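Local atomic coordinates of oxysterol-binding protein homolog 3 (Saccharomyces cerevisiae, PDB entry 4IC4), a protein that carries lipids in a hydrophobic pocket between membranes in phosphoinositide-coupled transport and helps maintain intracellular sterol distribution. Residues A152-H157 with W372-G377. Residues are numbered along the deposited sequence; the frame is centred on the assembly and turned at random.
Sequences AFFAEH and WKYITG
Phe154 lays the CD2 side of its ring over one face of Tyr374, and this offset stack carries most of the contact between strand 150-157 and the short strand 371-374. The ring planes are inclined by 24°, and their centroids stand 4.9 Å apart. Overlap is off-centre, with Phe154 CD2 over the rim of the tyrosine ring, 3.4 Å from Tyr374 CG. Beside it, Phe154 CE2 is 3.7 Å from Tyr374 CD2. Even the stems meet, with Phe154 CB 4.0 Å from Tyr374 CB. Both residues hold CG anti to the backbone N (chi1 -177° for Phe154, 176° for Tyr374); this leans the phenylalanine toward the hairpin and sends the tyrosine across its path, so that the two side chains cross at about a right angle and the tyrosine carries its hydroxyl past the phenylalanine. There Tyr374 OH bonds to the backbone N of Trp382, in helix 381-386, which ties the far end of the ring down, while Ile140 of strand 137-145 also touches the tyrosine.

Two residues back on each strand the packing is lighter. Ala152 CB meets Trp372 CB at 4.1 Å, and the indole then leads away from the alanine. No direct hydrogen bond joins the segments; instead one water donates to Phe153 O at 2.9 Å and, over a longer 3.3 Å, to Trp372 O, bridging the two backbones. Phe153 points to the other side of its strand, against Leu72 and Ile75 of helix 71-76.

The contact packs the hairpin of strands 364-368 and 371-374, near the C-terminus, on the outer face of the antiparallel beta barrel of the OSBP-related domain; the side chain of Trp372 is about 10 Å from that of His146, which binds phosphatidylinositol 4-phosphate.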
loop_
_atom_site.group_PDB
_atom_site.type_symbol
_atom_site.label_atom_id
_atom_site.label_comp_id
_atom_site.label_asym_id
_atom_site.label_seq_id
_atom_site.Cartn_x
_atom_site.Cartn_y
_atom_site.Cartn_z
ATOM N N ALA A 152 -6.949 -6.979 -4.385
ATOM C CA ALA A 152 -6.045 -8.060 -4.763
ATOM C C ALA A 152 -4.836 -7.500 -5.488
ATOM O O ALA A 152 -4.969 -6.608 -6.333
ATOM C CB ALA A 152 -6.775 -9.067 -5.646
ATOM N N PHE A 153 -3.661 -8.026 -5.150
ATOM C CA PHE A 153 -2.398 -7.584 -5.739
ATOM C C PHE A 153 -1.542 -8.756 -6.193
ATOM O O PHE A 153 -1.498 -9.796 -5.536
ATOM C CB PHE A 153 -1.567 -6.795 -4.719
ATOM C CG PHE A 153 -2.185 -5.501 -4.291
ATOM C CD1 PHE A 153 -1.754 -4.293 -4.835
ATOM C CD2 PHE A 153 -3.213 -5.487 -3.356
ATOM C CE1 PHE A 153 -2.348 -3.089 -4.451
ATOM C CE2 PHE A 153 -3.810 -4.291 -2.969
ATOM C CZ PHE A 153 -3.375 -3.092 -3.521
ATOM N N PHE A 154 -0.857 -8.573 -7.314
ATOM C CA PHE A 154 0.059 -9.577 -7.835
ATOM C C PHE A 154 1.256 -8.838 -8.415
ATOM O O PHE A 154 1.125 -8.121 -9.406
ATOM C CB PHE A 154 -0.596 -10.434 -8.919
ATOM C CG PHE A 154 0.292 -11.540 -9.436
ATOM C CD1 PHE A 154 0.947 -12.392 -8.549
ATOM C CD2 PHE A 154 0.461 -11.737 -10.801
ATOM C CE1 PHE A 154 1.759 -13.429 -9.020
ATOM C CE2 PHE A 154 1.268 -12.771 -11.284
ATOM C CZ PHE A 154 1.917 -13.617 -10.388
ATOM N N ALA A 155 2.412 -9.001 -7.779
ATOM C CA ALA A 155 3.645 -8.351 -8.220
ATOM C C ALA A 155 4.595 -9.431 -8.714
ATOM O O ALA A 155 4.728 -10.475 -8.074
ATOM C CB ALA A 155 4.278 -7.580 -7.064
ATOM N N GLU A 156 5.248 -9.176 -9.846
ATOM C CA GLU A 156 6.173 -10.143 -10.432
ATOM C C GLU A 156 7.503 -9.544 -10.843
ATOM O O GLU A 156 7.556 -8.452 -11.410
ATOM C CB GLU A 156 5.583 -10.774 -11.689
ATOM C CG GLU A 156 4.165 -11.239 -11.603
ATOM C CD GLU A 156 3.667 -11.696 -12.957
ATOM O OE1 GLU A 156 4.034 -12.814 -13.380
ATOM O OE2 GLU A 156 2.929 -10.926 -13.605
ATOM N N HIS A 157 8.556 -10.314 -10.588
ATOM C CA HIS A 157 9.936 -9.978 -10.919
ATOM C C HIS A 157 10.467 -11.289 -11.495
ATOM O O HIS A 157 9.850 -12.339 -11.315
ATOM C CB HIS A 157 10.691 -9.601 -9.641
ATOM C CG HIS A 157 12.123 -9.211 -9.856
ATOM N ND1 HIS A 157 13.127 -10.133 -10.050
ATOM C CD2 HIS A 157 12.722 -7.995 -9.858
ATOM C CE1 HIS A 157 14.285 -9.504 -10.158
ATOM N NE2 HIS A 157 14.066 -8.207 -10.044
ATOM N N TRP A 372 -7.849 -14.261 -3.125
ATOM C CA TRP A 372 -8.055 -14.137 -4.563
ATOM C C TRP A 372 -6.728 -14.432 -5.249
ATOM O O TRP A 372 -5.663 -14.288 -4.643
ATOM C CB TRP A 372 -8.535 -12.731 -4.927
ATOM C CG TRP A 372 -9.956 -12.459 -4.523
ATOM C CD1 TRP A 372 -10.443 -12.344 -3.251
ATOM C CD2 TRP A 372 -11.076 -12.281 -5.398
ATOM N NE1 TRP A 372 -11.796 -12.106 -3.279
ATOM C CE2 TRP A 372 -12.212 -12.062 -4.584
ATOM C CE3 TRP A 372 -11.232 -12.287 -6.791
ATOM C CZ2 TRP A 372 -13.490 -11.849 -5.119
ATOM C CZ3 TRP A 372 -12.503 -12.076 -7.323
ATOM C CH2 TRP A 372 -13.615 -11.861 -6.486
ATOM N N LYS A 373 -6.791 -14.832 -6.512
ATOM C CA LYS A 373 -5.590 -15.181 -7.257
ATOM C C LYS A 373 -5.611 -14.632 -8.678
ATOM O O LYS A 373 -6.650 -14.623 -9.340
ATOM C CB LYS A 373 -5.450 -16.710 -7.275
ATOM C CG LYS A 373 -4.247 -17.269 -8.013
ATOM C CD LYS A 373 -4.177 -18.777 -7.799
ATOM C CE LYS A 373 -3.039 -19.419 -8.577
ATOM N NZ LYS A 373 -3.240 -19.319 -10.050
ATOM N N TYR A 374 -4.453 -14.170 -9.136
ATOM C CA TYR A 374 -4.312 -13.625 -10.481
ATOM C C TYR A 374 -4.730 -14.654 -11.533
ATOM O O TYR A 374 -4.306 -15.810 -11.485
ATOM C CB TYR A 374 -2.854 -13.215 -10.715
ATOM C CG TYR A 374 -2.561 -12.713 -12.112
ATOM C CD1 TYR A 374 -2.930 -11.428 -12.506
ATOM C CD2 TYR A 374 -1.903 -13.520 -13.038
ATOM C CE1 TYR A 374 -2.650 -10.962 -13.785
ATOM C CE2 TYR A 374 -1.619 -13.064 -14.325
ATOM C CZ TYR A 374 -1.995 -11.783 -14.691
ATOM O OH TYR A 374 -1.711 -11.311 -15.954
ATOM N N ILE A 375 -5.560 -14.227 -12.479
ATOM C CA ILE A 375 -6.031 -15.107 -13.548
ATOM C C ILE A 375 -5.022 -15.130 -14.690
ATOM O O ILE A 375 -4.694 -14.090 -15.257
ATOM C CB ILE A 375 -7.396 -14.633 -14.105
ATOM C CG1 ILE A 375 -8.463 -14.723 -13.011
ATOM C CG2 ILE A 375 -7.796 -15.487 -15.309
ATOM C CD1 ILE A 375 -9.816 -14.179 -13.430
ATOM N N THR A 376 -4.532 -16.318 -15.027
ATOM C CA THR A 376 -3.565 -16.460 -16.108
ATOM C C THR A 376 -4.275 -16.860 -17.393
ATOM O O THR A 376 -5.428 -17.286 -17.365
ATOM C CB THR A 376 -2.509 -17.533 -15.778
ATOM O OG1 THR A 376 -3.159 -18.789 -15.541
ATOM C CG2 THR A 376 -1.714 -17.133 -14.546
ATOM N N GLY A 377 -3.589 -16.715 -18.520
ATOM C CA GLY A 377 -4.194 -17.082 -19.787
ATOM C C GLY A 377 -4.334 -15.933 -20.766
ATOM O O GLY A 377 -3.912 -14.813 -20.480
HETATM O O HOH W 1 -3.522 -11.899 -5.402
#